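Local coordinates for spore coat polysaccharide biosynthesis protein SpsE (Bacillus subtilis, PDB 1VLI) that probably acts as an N-acylneuraminate-9-phosphate synthase-like enzyme in the making of spore coat polysaccharide, at residues E144-P149 and A314-F319; S164-E169 and G308-F313; F138-Y143 and R159-S164. All blocks are in the same frame, centred on the assembly; numbering follows the deposited sequence.

Contact 1. Residues E144-P149 and A314-F319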
ATOM      1  N   GLU A 144       0.529  -1.140   7.038  1.00 60.10           N
ATOM      2  CA  GLU A 144       1.571  -0.209   7.446  1.00 56.40           C
ATOM      3  C   GLU A 144       1.098   1.237   7.553  1.00 54.66           C
ATOM      4  O   GLU A 144       1.925   2.152   7.632  1.00 53.77           O
ATOM      5  CB  GLU A 144       2.756  -0.272   6.472  1.00 57.98           C
ATOM      6  CG  GLU A 144       3.680  -1.465   6.678  1.00 56.01           C
ATOM      7  CD  GLU A 144       3.024  -2.792   6.362  1.00 57.30           C
ATOM      8  OE1 GLU A 144       2.474  -2.912   5.254  1.00 58.86           O
ATOM      9  OE2 GLU A 144       3.076  -3.719   7.205  1.00 53.85           O
ATOM     10  N   ILE A 145      -0.212   1.478   7.548  1.00 53.44           N
ATOM     11  CA  ILE A 145      -0.687   2.855   7.690  1.00 52.37           C
ATOM     12  C   ILE A 145      -0.211   3.517   8.990  1.00 53.60           C
ATOM     13  O   ILE A 145      -0.133   4.743   9.077  1.00 58.63           O
ATOM     14  CB  ILE A 145      -2.215   2.956   7.562  1.00 52.89           C
ATOM     15  CG1 ILE A 145      -2.612   4.397   7.316  1.00 45.14           C
ATOM     16  CG2 ILE A 145      -2.974   2.357   8.819  1.00 52.90           C
ATOM     17  CD1 ILE A 145      -4.068   4.522   6.837  1.00 54.72           C
ATOM     18  N   ASN A 146       0.139   2.711   9.985  1.00 53.02           N
ATOM     19  CA  ASN A 146       0.528   3.237  11.295  1.00 53.40           C
ATOM     20  C   ASN A 146       1.987   2.956  11.590  1.00 53.00           C
ATOM     21  O   ASN A 146       2.423   3.098  12.726  1.00 56.11           O
ATOM     22  CB  ASN A 146      -0.388   2.675  12.413  1.00 50.96           C
ATOM     23  CG  ASN A 146      -0.118   1.203  12.704  1.00 59.97           C
ATOM     24  OD1 ASN A 146       0.430   0.486  11.852  1.00 51.13           O
ATOM     25  ND2 ASN A 146      -0.502   0.735  13.909  1.00 52.77           N
ATOM     26  N   HIS A 147       2.752   2.579  10.566  1.00 51.83           N
ATOM     27  CA  HIS A 147       4.171   2.376  10.744  1.00 54.59           C
ATOM     28  C   HIS A 147       4.818   3.726  10.582  1.00 57.47           C
ATOM     29  O   HIS A 147       5.467   4.033   9.547  1.00 62.19           O
ATOM     30  CB  HIS A 147       4.721   1.399   9.710  1.00 56.56           C
ATOM     31  CG  HIS A 147       6.091   0.903  10.020  1.00 54.24           C
ATOM     32  ND1 HIS A 147       6.971   1.588  10.836  1.00 56.68           N
ATOM     33  CD2 HIS A 147       6.735  -0.221   9.630  1.00 48.92           C
ATOM     34  CE1 HIS A 147       8.097   0.906  10.933  1.00 54.19           C
ATOM     35  NE2 HIS A 147       7.985  -0.191  10.203  1.00 51.45           N
ATOM     36  N   LEU A 148       4.660   4.526  11.623  1.00 55.17           N
ATOM     37  CA  LEU A 148       5.054   5.924  11.599  1.00 54.19           C
ATOM     38  C   LEU A 148       6.561   6.122  11.405  1.00 54.58           C
ATOM     39  O   LEU A 148       6.953   6.993  10.634  1.00 55.73           O
ATOM     40  CB  LEU A 148       4.514   6.674  12.829  1.00 52.42           C
ATOM     41  CG  LEU A 148       2.987   6.650  13.095  1.00 45.91           C
ATOM     42  CD1 LEU A 148       2.693   7.738  14.093  1.00 52.25           C
ATOM     43  CD2 LEU A 148       2.079   6.844  11.833  1.00 44.97           C
ATOM     44  N   PRO A 149       7.415   5.338  12.060  1.00 55.37           N
ATOM     45  CA  PRO A 149       8.861   5.435  11.772  1.00 56.73           C
ATOM     46  C   PRO A 149       9.168   5.146  10.291  1.00 58.73           C
ATOM     47  O   PRO A 149       9.973   5.857   9.680  1.00 60.94           O
ATOM     48  CB  PRO A 149       9.479   4.410  12.727  1.00 55.09           C
ATOM     49  CG  PRO A 149       8.434   4.297  13.878  1.00 55.41           C
ATOM     50  CD  PRO A 149       7.143   4.339  13.116  1.00 56.76           C
ATOM     51  N   ALA A 314      -4.507  -6.355  12.878  1.00 83.44           N
ATOM     52  CA  ALA A 314      -3.681  -6.480  11.659  1.00 77.69           C
ATOM     53  C   ALA A 314      -2.684  -5.349  11.331  1.00 73.67           C
ATOM     54  O   ALA A 314      -1.679  -5.614  10.639  1.00 72.30           O
ATOM     55  CB  ALA A 314      -4.548  -6.810  10.431  1.00 78.83           C
ATOM     56  N   TYR A 315      -2.941  -4.121  11.808  1.00 67.01           N
ATOM     57  CA  TYR A 315      -1.944  -3.043  11.735  1.00 61.68           C
ATOM     58  C   TYR A 315      -0.719  -3.382  12.567  1.00 60.20           C
ATOM     59  O   TYR A 315      -0.745  -4.334  13.345  1.00 58.06           O
ATOM     60  CB  TYR A 315      -2.504  -1.736  12.241  1.00 61.07           C
ATOM     61  CG  TYR A 315      -3.539  -1.149  11.351  1.00 65.05           C
ATOM     62  CD1 TYR A 315      -3.852  -1.750  10.121  1.00 63.71           C
ATOM     63  CD2 TYR A 315      -4.205   0.025  11.708  1.00 63.18           C
ATOM     64  CE1 TYR A 315      -4.833  -1.207   9.276  1.00 67.39           C
ATOM     65  CE2 TYR A 315      -5.200   0.584  10.848  1.00 63.28           C
ATOM     66  CZ  TYR A 315      -5.498  -0.049   9.655  1.00 59.23           C
ATOM     67  OH  TYR A 315      -6.431   0.471   8.808  1.00 70.76           O
ATOM     68  N   ARG A 316       0.348  -2.597  12.427  1.00 57.12           N
ATOM     69  CA  ARG A 316       1.579  -2.882  13.167  1.00 55.88           C
ATOM     70  C   ARG A 316       1.493  -2.468  14.639  1.00 56.89           C
ATOM     71  O   ARG A 316       0.635  -1.655  15.026  1.00 60.17           O
ATOM     72  CB  ARG A 316       2.785  -2.220  12.497  1.00 55.38           C
ATOM     73  CG  ARG A 316       2.985  -2.610  11.022  1.00 54.46           C
ATOM     74  CD  ARG A 316       4.448  -2.833  10.649  1.00 49.93           C
ATOM     75  NE  ARG A 316       4.571  -3.481   9.352  1.00 57.23           N
ATOM     76  CZ  ARG A 316       5.701  -4.004   8.861  1.00 56.80           C
ATOM     77  NH1 ARG A 316       6.839  -3.992   9.543  1.00 40.79           N
ATOM     78  NH2 ARG A 316       5.685  -4.590   7.691  1.00 47.90           N
ATOM     79  N   GLY A 317       2.370  -3.047  15.455  1.00 54.71           N
ATOM     80  CA  GLY A 317       2.584  -2.616  16.816  1.00 53.79           C
ATOM     81  C   GLY A 317       4.020  -2.870  17.214  1.00 56.79           C
ATOM     82  O   GLY A 317       4.838  -3.340  16.400  1.00 57.58           O
ATOM     83  N   ILE A 318       4.336  -2.585  18.477  1.00 56.30           N
ATOM     84  CA  ILE A 318       5.690  -2.736  18.942  1.00 55.47           C
ATOM     85  C   ILE A 318       5.876  -4.081  19.634  1.00 56.34           C
ATOM     86  O   ILE A 318       5.158  -4.398  20.596  1.00 55.06           O
ATOM     87  CB  ILE A 318       6.051  -1.577  19.875  1.00 55.72           C
ATOM     88  CG1 ILE A 318       5.918  -0.249  19.138  1.00 48.95           C
ATOM     89  CG2 ILE A 318       7.454  -1.762  20.370  1.00 44.15           C
ATOM     90  CD1 ILE A 318       6.187   0.935  19.993  1.00 50.67           C
ATOM     91  N   PHE A 319       6.857  -4.851  19.158  1.00 54.54           N
ATOM     92  CA  PHE A 319       7.049  -6.233  19.602  1.00 54.83           C
ATOM     93  C   PHE A 319       8.462  -6.469  20.010  1.00 55.16           C
ATOM     94  O   PHE A 319       9.350  -5.859  19.450  1.00 56.96           O
ATOM     95  CB  PHE A 319       6.704  -7.198  18.476  1.00 54.42           C
ATOM     96  CG  PHE A 319       5.234  -7.429  18.308  1.00 57.23           C
ATOM     97  CD1 PHE A 319       4.470  -6.593  17.505  1.00 55.97           C
ATOM     98  CD2 PHE A 319       4.606  -8.486  18.968  1.00 59.05           C
ATOM     99  CE1 PHE A 319       3.085  -6.795  17.366  1.00 57.57           C
ATOM    100  CE2 PHE A 319       3.234  -8.704  18.829  1.00 46.59           C
ATOM    101  CZ  PHE A 319       2.475  -7.846  18.027  1.00 55.76           C
TER
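Glu144 meets Arg316 through a single carboxylate oxygen, OE2, which the guanidinium takes side-on with two nitrogens. NE of Arg316, 2.6 Å from OE2 of Glu144, is received on the anti lone pair of that oxygen, while NH2 of Arg316, 2.8 Å from the same OE2, comes from above the carboxylate plane. The two flat groups stand nearly perpendicular, 85° apart, and OE2 also forms a salt bridge with Arg339. Next along the chain, Ile145 lays CG2 over one face of the Tyr315 ring in a CH-pi contact, 3.7 Å from the ring centroid. Asn146 then reads the backbone of Arg316 twice: OD1 of Asn146 accepts from Arg316 N at 3.1 Å, in the carbonyl plane, and ND2 of Asn146 donates to Arg316 O at 2.9 Å. CG of Asn146 is set between its own backbone N and carbonyl carbon (chi1 72°), which puts OD1 and ND2 beside the N and O of Arg316. His147, the N-cap of helix 148-155, brings CD2 to 3.6 Å from CD of Arg316. A leucine in place of Arg316 would probably leave the buried OE2 of Glu144 with one cationic partner fewer and Val337 O without its bond from NH1. The loop after barrel strand 138-140 thus holds residues 315-316, just ahead of strand 317-320 in the SAF-family part of the chain, by an ion pair and a two-bond amide grip, a buried polar junction in which the carboxylate charge is probably balanced by Arg316 and Arg339.

Contact 2. Residues S164-E169 and G308-F313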
ATOM      1  N   SER A 164      -2.396   3.291   1.343  1.00 50.71           N
ATOM      2  CA  SER A 164      -3.681   2.675   1.262  1.00 51.87           C
ATOM      3  C   SER A 164      -4.365   2.720   2.624  1.00 52.23           C
ATOM      4  O   SER A 164      -3.718   2.910   3.650  1.00 53.02           O
ATOM      5  CB  SER A 164      -3.504   1.261   0.754  1.00 51.19           C
ATOM      6  OG  SER A 164      -3.549   1.258  -0.670  1.00 66.77           O
ATOM      7  N   THR A 165      -5.670   2.552   2.647  1.00 55.34           N
ATOM      8  CA  THR A 165      -6.403   2.769   3.892  1.00 56.73           C
ATOM      9  C   THR A 165      -7.441   1.704   4.250  1.00 58.24           C
ATOM     10  O   THR A 165      -8.462   2.035   4.883  1.00 60.27           O
ATOM     11  CB  THR A 165      -7.105   4.139   3.838  1.00 58.21           C
ATOM     12  OG1 THR A 165      -8.066   4.133   2.779  1.00 53.08           O
ATOM     13  CG2 THR A 165      -6.124   5.271   3.456  1.00 55.91           C
ATOM     14  N   ALA A 166      -7.215   0.443   3.870  1.00 56.29           N
ATOM     15  CA  ALA A 166      -8.191  -0.601   4.200  1.00 57.37           C
ATOM     16  C   ALA A 166      -8.352  -0.702   5.699  1.00 60.51           C
ATOM     17  O   ALA A 166      -7.355  -0.776   6.441  1.00 61.35           O
ATOM     18  CB  ALA A 166      -7.796  -1.941   3.642  1.00 55.29           C
ATOM     19  N   GLY A 167      -9.604  -0.690   6.148  1.00 60.93           N
ATOM     20  CA  GLY A 167      -9.915  -0.858   7.578  1.00 62.88           C
ATOM     21  C   GLY A 167      -9.553   0.297   8.510  1.00 63.27           C
ATOM     22  O   GLY A 167      -9.610   0.138   9.732  1.00 66.31           O
ATOM     23  N   ALA A 168      -9.206   1.454   7.933  1.00 61.87           N
ATOM     24  CA  ALA A 168      -8.702   2.598   8.685  1.00 60.75           C
ATOM     25  C   ALA A 168      -9.872   3.473   9.060  1.00 61.79           C
ATOM     26  O   ALA A 168     -10.905   3.443   8.404  1.00 63.29           O
ATOM     27  CB  ALA A 168      -7.706   3.397   7.855  1.00 58.17           C
ATOM     28  N   GLU A 169      -9.709   4.244  10.123  1.00 59.76           N
ATOM     29  CA  GLU A 169     -10.632   5.314  10.401  1.00 59.07           C
ATOM     30  C   GLU A 169      -9.943   6.621  10.067  1.00 59.07           C
ATOM     31  O   GLU A 169      -8.760   6.634   9.686  1.00 59.80           O
ATOM     32  CB  GLU A 169     -11.078   5.235  11.840  1.00 59.80           C
ATOM     33  CG  GLU A 169     -11.774   3.917  12.074  1.00 66.78           C
ATOM     34  CD  GLU A 169     -12.755   3.991  13.203  1.00 81.26           C
ATOM     35  OE1 GLU A 169     -12.354   4.363  14.323  1.00 88.84           O
ATOM     36  OE2 GLU A 169     -13.928   3.678  12.956  1.00 85.49           O
ATOM     37  N   GLY A 308     -13.520  -6.474   9.412  1.00114.94           N
ATOM     38  CA  GLY A 308     -13.733  -6.681  10.852  1.00117.79           C
ATOM     39  C   GLY A 308     -12.598  -6.303  11.796  1.00120.01           C
ATOM     40  O   GLY A 308     -11.863  -7.181  12.267  1.00121.63           O
ATOM     41  N   GLU A 309     -12.489  -5.002  12.094  1.00120.74           N
ATOM     42  CA  GLU A 309     -11.454  -4.392  12.982  1.00120.40           C
ATOM     43  C   GLU A 309     -10.009  -4.911  12.813  1.00118.71           C
ATOM     44  O   GLU A 309      -9.361  -5.370  13.770  1.00117.45           O
ATOM     45  CB  GLU A 309     -11.897  -4.365  14.456  1.00119.58           C
ATOM     46  CG  GLU A 309     -11.989  -5.727  15.122  1.00121.07           C
ATOM     47  CD  GLU A 309     -12.568  -5.650  16.515  1.00123.03           C
ATOM     48  OE1 GLU A 309     -13.628  -4.999  16.686  1.00126.60           O
ATOM     49  OE2 GLU A 309     -11.966  -6.248  17.435  1.00128.65           O
ATOM     50  N   ILE A 310      -9.525  -4.809  11.574  1.00116.65           N
ATOM     51  CA  ILE A 310      -8.154  -5.163  11.232  1.00114.69           C
ATOM     52  C   ILE A 310      -7.179  -4.123  11.780  1.00111.85           C
ATOM     53  O   ILE A 310      -5.988  -4.392  11.962  1.00109.75           O
ATOM     54  CB  ILE A 310      -7.997  -5.332   9.699  1.00115.16           C
ATOM     55  CG1 ILE A 310      -8.758  -4.240   8.940  1.00116.61           C
ATOM     56  CG2 ILE A 310      -8.467  -6.724   9.256  1.00116.05           C
ATOM     57  CD1 ILE A 310      -8.376  -4.154   7.458  1.00116.58           C
ATOM     58  N   ARG A 311      -7.705  -2.934  12.056  1.00110.01           N
ATOM     59  CA  ARG A 311      -6.931  -1.882  12.710  1.00108.71           C
ATOM     60  C   ARG A 311      -6.458  -2.258  14.124  1.00106.63           C
ATOM     61  O   ARG A 311      -5.467  -1.718  14.619  1.00106.69           O
ATOM     62  CB  ARG A 311      -7.683  -0.535  12.684  1.00108.90           C
ATOM     63  CG  ARG A 311      -9.111  -0.533  13.220  1.00110.17           C
ATOM     64  CD  ARG A 311      -9.784   0.829  13.124  1.00108.75           C
ATOM     65  NE  ARG A 311      -8.884   1.927  13.499  1.00102.66           N
ATOM     66  CZ  ARG A 311      -8.667   2.340  14.748  1.00105.77           C
ATOM     67  NH1 ARG A 311      -9.281   1.757  15.776  1.00100.69           N
ATOM     68  NH2 ARG A 311      -7.835   3.348  14.974  1.00101.58           N
ATOM     69  N   ASN A 312      -7.163  -3.198  14.747  1.00104.88           N
ATOM     70  CA  ASN A 312      -6.784  -3.718  16.061  1.00104.47           C
ATOM     71  C   ASN A 312      -5.857  -4.942  15.992  1.00101.08           C
ATOM     72  O   ASN A 312      -4.863  -4.997  16.709  1.00100.78           O
ATOM     73  CB  ASN A 312      -8.034  -4.036  16.920  1.00106.37           C
ATOM     74  CG  ASN A 312      -8.875  -2.783  17.266  1.00108.67           C
ATOM     75  OD1 ASN A 312     -10.102  -2.768  17.083  1.00107.97           O
ATOM     76  ND2 ASN A 312      -8.216  -1.741  17.772  1.00105.12           N
ATOM     77  N   PHE A 313      -6.192  -5.903  15.126  1.00 97.94           N
ATOM     78  CA  PHE A 313      -5.461  -7.177  15.021  1.00 94.55           C
ATOM     79  C   PHE A 313      -4.501  -7.315  13.818  1.00 89.89           C
ATOM     80  O   PHE A 313      -3.760  -8.303  13.755  1.00 89.50           O
ATOM     81  CB  PHE A 313      -6.423  -8.395  15.104  1.00 96.49           C
ATOM     82  CG  PHE A 313      -7.089  -8.785  13.777  1.00103.26           C
ATOM     83  CD1 PHE A 313      -6.439  -9.628  12.858  1.00108.89           C
ATOM     84  CD2 PHE A 313      -8.385  -8.343  13.467  1.00108.45           C
ATOM     85  CE1 PHE A 313      -7.052  -9.993  11.630  1.00109.88           C
ATOM     86  CE2 PHE A 313      -9.010  -8.709  12.245  1.00108.33           C
ATOM     87  CZ  PHE A 313      -8.339  -9.536  11.329  1.00105.47           C
TER
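Both Ile310 and Arg311 carry their first side-chain branch between backbone N and carbonyl carbon (chi1 42° for CG1 of Ile310, 53° for CG of Arg311), and these torsions direct the two chains at the turn around Gly167. CD1 of Ile310 ends 3.6 Å from CA of Gly167 and 3.7 Å from the carbonyl O of Ala166. Gly167 has a positive phi of 71°, and a beta carbon on it would run into that same CD1, so both the backbone shape and the close packing suit a residue without a side chain. Arg311 runs its aliphatic part past the carbonyl of Gly167, with CD 3.5 Å from Gly167 O, before bending at chi3. Thr165 to Ala168 form a type II beta turn in the loop that follows strand 161-164 of the NeuB-family TIM barrel; the short helix 310-313, with Glu309 at its N-cap, packs against this loop. Glu169, itself the N-cap of helix 170-181, crosses Arg311 at about a right angle, its CG 3.8 Å from NE of Arg311. OE1 of Glu169 sits over the guanidinium face, 4.3 Å from NH1 of Arg311, where the opposite charges can attract but no N-H points at the oxygen. The directed salt bridge of Arg311 instead runs from NH2 to Asp172 in helix 170-181, while OE2 of Glu169 is hydrogen-bonded to Thr302.

Contact 3. Residues F138-Y143 and R159-S164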
ATOM      1  N   PHE A 138       6.777   5.681  -3.802  1.00 55.97           N
ATOM      2  CA  PHE A 138       6.760   4.616  -2.829  1.00 56.16           C
ATOM      3  C   PHE A 138       5.293   4.342  -2.540  1.00 55.65           C
ATOM      4  O   PHE A 138       4.508   5.261  -2.379  1.00 57.76           O
ATOM      5  CB  PHE A 138       7.474   5.048  -1.556  1.00 55.54           C
ATOM      6  CG  PHE A 138       8.961   5.204  -1.710  1.00 54.05           C
ATOM      7  CD1 PHE A 138       9.810   4.091  -1.646  1.00 56.02           C
ATOM      8  CD2 PHE A 138       9.525   6.466  -1.896  1.00 52.55           C
ATOM      9  CE1 PHE A 138      11.209   4.235  -1.780  1.00 55.59           C
ATOM     10  CE2 PHE A 138      10.930   6.620  -2.029  1.00 59.61           C
ATOM     11  CZ  PHE A 138      11.770   5.503  -1.986  1.00 51.79           C
ATOM     12  N   LYS A 139       4.944   3.063  -2.540  1.00 55.89           N
ATOM     13  CA  LYS A 139       3.627   2.586  -2.271  1.00 57.48           C
ATOM     14  C   LYS A 139       3.680   1.944  -0.873  1.00 56.86           C
ATOM     15  O   LYS A 139       4.619   1.262  -0.541  1.00 56.39           O
ATOM     16  CB  LYS A 139       3.153   1.631  -3.388  1.00 56.97           C
ATOM     17  CG  LYS A 139       1.789   0.939  -3.090  1.00 68.95           C
ATOM     18  CD  LYS A 139       0.584   1.795  -3.480  1.00 77.50           C
ATOM     19  CE  LYS A 139      -0.740   1.200  -2.999  1.00 75.73           C
ATOM     20  NZ  LYS A 139      -0.961   1.373  -1.516  1.00 78.47           N
ATOM     21  N   ILE A 140       2.697   2.235  -0.033  1.00 56.31           N
ATOM     22  CA  ILE A 140       2.632   1.684   1.323  1.00 53.52           C
ATOM     23  C   ILE A 140       1.294   0.937   1.421  1.00 51.47           C
ATOM     24  O   ILE A 140       0.288   1.460   1.004  1.00 50.07           O
ATOM     25  CB  ILE A 140       2.667   2.825   2.357  1.00 55.95           C
ATOM     26  CG1 ILE A 140       3.878   3.768   2.150  1.00 47.60           C
ATOM     27  CG2 ILE A 140       2.517   2.272   3.796  1.00 52.57           C
ATOM     28  CD1 ILE A 140       5.197   3.213   2.561  1.00 56.32           C
ATOM     29  N   ALA A 141       1.314  -0.293   1.922  1.00 49.07           N
ATOM     30  CA  ALA A 141       0.117  -1.106   2.079  1.00 49.45           C
ATOM     31  C   ALA A 141      -0.713  -0.601   3.274  1.00 53.74           C
ATOM     32  O   ALA A 141      -0.191   0.116   4.164  1.00 51.61           O
ATOM     33  CB  ALA A 141       0.522  -2.603   2.332  1.00 42.98           C
ATOM     34  N   SER A 142      -1.966  -1.058   3.325  1.00 54.11           N
ATOM     35  CA  SER A 142      -2.905  -0.659   4.371  1.00 57.17           C
ATOM     36  C   SER A 142      -2.398  -0.948   5.778  1.00 62.66           C
ATOM     37  O   SER A 142      -2.547  -0.106   6.667  1.00 64.56           O
ATOM     38  CB  SER A 142      -4.268  -1.335   4.169  1.00 54.95           C
ATOM     39  OG  SER A 142      -4.864  -0.925   2.946  1.00 56.46           O
ATOM     40  N   TYR A 143      -1.793  -2.123   5.985  1.00 66.15           N
ATOM     41  CA  TYR A 143      -1.421  -2.554   7.350  1.00 66.92           C
ATOM     42  C   TYR A 143      -0.212  -1.812   7.913  1.00 64.86           C
ATOM     43  O   TYR A 143       0.011  -1.825   9.121  1.00 65.16           O
ATOM     44  CB  TYR A 143      -1.245  -4.074   7.447  1.00 70.03           C
ATOM     45  CG  TYR A 143      -2.488  -4.833   7.058  1.00 80.16           C
ATOM     46  CD1 TYR A 143      -3.759  -4.376   7.450  1.00 91.75           C
ATOM     47  CD2 TYR A 143      -2.411  -5.998   6.287  1.00 92.01           C
ATOM     48  CE1 TYR A 143      -4.929  -5.056   7.091  1.00 89.26           C
ATOM     49  CE2 TYR A 143      -3.583  -6.698   5.920  1.00 94.61           C
ATOM     50  CZ  TYR A 143      -4.835  -6.218   6.335  1.00 89.91           C
ATOM     51  OH  TYR A 143      -5.992  -6.881   5.995  1.00 87.52           O
ATOM     52  N   ARG A 159      10.269  11.559  -2.558  1.00 62.37           N
ATOM     53  CA  ARG A 159       9.512  11.079  -3.673  1.00 61.95           C
ATOM     54  C   ARG A 159       8.034  11.005  -3.309  1.00 62.43           C
ATOM     55  O   ARG A 159       7.657  11.040  -2.115  1.00 60.18           O
ATOM     56  CB  ARG A 159      10.064   9.724  -4.096  1.00 66.08           C
ATOM     57  CG  ARG A 159      11.360   9.854  -4.893  1.00 71.18           C
ATOM     58  CD  ARG A 159      11.141  10.562  -6.259  1.00 89.25           C
ATOM     59  NE  ARG A 159      12.384  11.038  -6.872  1.00102.13           N
ATOM     60  CZ  ARG A 159      12.976  12.201  -6.587  1.00105.66           C
ATOM     61  NH1 ARG A 159      12.447  13.037  -5.688  1.00103.88           N
ATOM     62  NH2 ARG A 159      14.108  12.527  -7.202  1.00102.17           N
ATOM     63  N   PRO A 160       7.188  10.952  -4.329  1.00 60.17           N
ATOM     64  CA  PRO A 160       5.774  10.756  -4.105  1.00 59.63           C
ATOM     65  C   PRO A 160       5.472   9.546  -3.214  1.00 58.95           C
ATOM     66  O   PRO A 160       6.196   8.547  -3.208  1.00 55.73           O
ATOM     67  CB  PRO A 160       5.239  10.555  -5.519  1.00 58.99           C
ATOM     68  CG  PRO A 160       6.142  11.394  -6.334  1.00 58.28           C
ATOM     69  CD  PRO A 160       7.495  11.133  -5.762  1.00 58.55           C
HETATM   70  N   MSE A 161       4.377   9.647  -2.470  1.00 58.92           N
HETATM   71  CA  MSE A 161       3.981   8.579  -1.588  1.00 56.33           C
HETATM   72  C   MSE A 161       2.538   8.250  -1.757  1.00 55.64           C
HETATM   73  O   MSE A 161       1.697   9.158  -1.820  1.00 57.48           O
HETATM   74  CB  MSE A 161       4.308   8.986  -0.206  1.00 53.32           C
HETATM   75  CG  MSE A 161       5.782   8.758  -0.012  1.00 57.38           C
HETATM   76 SE   MSE A 161       6.436   9.012   1.677  1.00 71.19          SE
HETATM   77  CE  MSE A 161       5.497   7.597   2.723  1.00 63.15           C
ATOM     78  N   ILE A 162       2.257   6.964  -1.939  1.00 54.72           N
ATOM     79  CA  ILE A 162       0.877   6.503  -2.109  1.00 56.24           C
ATOM     80  C   ILE A 162       0.566   5.589  -0.962  1.00 57.61           C
ATOM     81  O   ILE A 162       1.263   4.577  -0.798  1.00 59.61           O
ATOM     82  CB  ILE A 162       0.722   5.715  -3.406  1.00 58.32           C
ATOM     83  CG1 ILE A 162       1.264   6.511  -4.592  1.00 54.65           C
ATOM     84  CG2 ILE A 162      -0.745   5.333  -3.634  1.00 47.61           C
ATOM     85  CD1 ILE A 162       1.404   5.676  -5.846  1.00 55.18           C
ATOM     86  N   PHE A 163      -0.430   5.931  -0.144  1.00 55.58           N
ATOM     87  CA  PHE A 163      -0.753   5.015   0.952  1.00 53.02           C
ATOM     88  C   PHE A 163      -2.198   4.539   0.945  1.00 54.16           C
ATOM     89  O   PHE A 163      -3.094   5.255   0.524  1.00 60.18           O
ATOM     90  CB  PHE A 163      -0.233   5.492   2.308  1.00 48.30           C
ATOM     91  CG  PHE A 163      -0.993   6.641   2.909  1.00 58.98           C
ATOM     92  CD1 PHE A 163      -2.171   6.418   3.671  1.00 48.63           C
ATOM     93  CD2 PHE A 163      -0.512   7.941   2.786  1.00 52.62           C
ATOM     94  CE1 PHE A 163      -2.822   7.457   4.276  1.00 45.11           C
ATOM     95  CE2 PHE A 163      -1.194   9.011   3.383  1.00 58.51           C
ATOM     96  CZ  PHE A 163      -2.340   8.767   4.145  1.00 41.97           C
ATOM     97  N   SER A 164      -2.396   3.291   1.343  1.00 50.71           N
ATOM     98  CA  SER A 164      -3.681   2.675   1.262  1.00 51.87           C
ATOM     99  C   SER A 164      -4.365   2.720   2.624  1.00 52.23           C
ATOM    100  O   SER A 164      -3.718   2.910   3.650  1.00 53.02           O
ATOM    101  CB  SER A 164      -3.504   1.261   0.754  1.00 51.19           C
ATOM    102  OG  SER A 164      -3.549   1.258  -0.670  1.00 66.77           O
TER
HETATM  103  O   HOH W   1      -0.837   2.835   4.295  1.00 54.55           O
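Ile140 O is gripped by two donors arriving from opposite faces of its carbonyl plane: NZ of Lys139, 2.8 Å from Ile140 O, and the backbone N of Ser164, 3.3 Å from it. The same NZ of Lys139 donates to OG of Ser164 at 2.7 Å, so this one nitrogen ties the two strand ends together. Bends at chi2 (85°) and chi4 (75°) carry the lysine chain across to the neighbouring strand and forward to Ser164, its CD passing 3.8 Å from CG2 of Ile162. Further back, the parallel ladder is regular, with Phe138 N bonded to Pro160 O, Ile162 N to Phe138 O and Ile140 N to Ile162 O. At the end of the ladder one water donates to both Ala141 O and Ser164 O, bridging the two chains. Apolar contacts line the face bearing Phe138, Ile140, Met161 and Phe163: CB of Ile140 lies 3.9 Å from CB of Phe163, and the selenomethionine Met161 has CE 4.2 Å from CG1 of Ile140. This is a beta-alpha-beta unit of the TIM barrel, with helix 148-155 covering Phe138, Ile140 and Met161, helix 170-181 receiving Met161 and Phe163, and strand 188-193 continuing the sheet beside 161-164.

Contact 3 belongs to the barrel itself and relies on repeated backbone bonds between neighbouring parallel strands, whereas contacts 1 and 2 join loops following those strands to chain from far along the sequence. Contact 1 is wholly buried and strongly polar; contact 2, buried around its glycine turn, has partly exposed charged residues and no hydrogen bond across its segments. The three are continuous in space: Ser164 is shared by contacts 2 and 3, and Ala166 is hydrogen-bonded through N to Ser142 OG and through O to Tyr315 OH. Adjacent strand ends therefore carry the two loops against which residues 308-319, which include helix 310-313 and the first residues of strand 317-320, are packed.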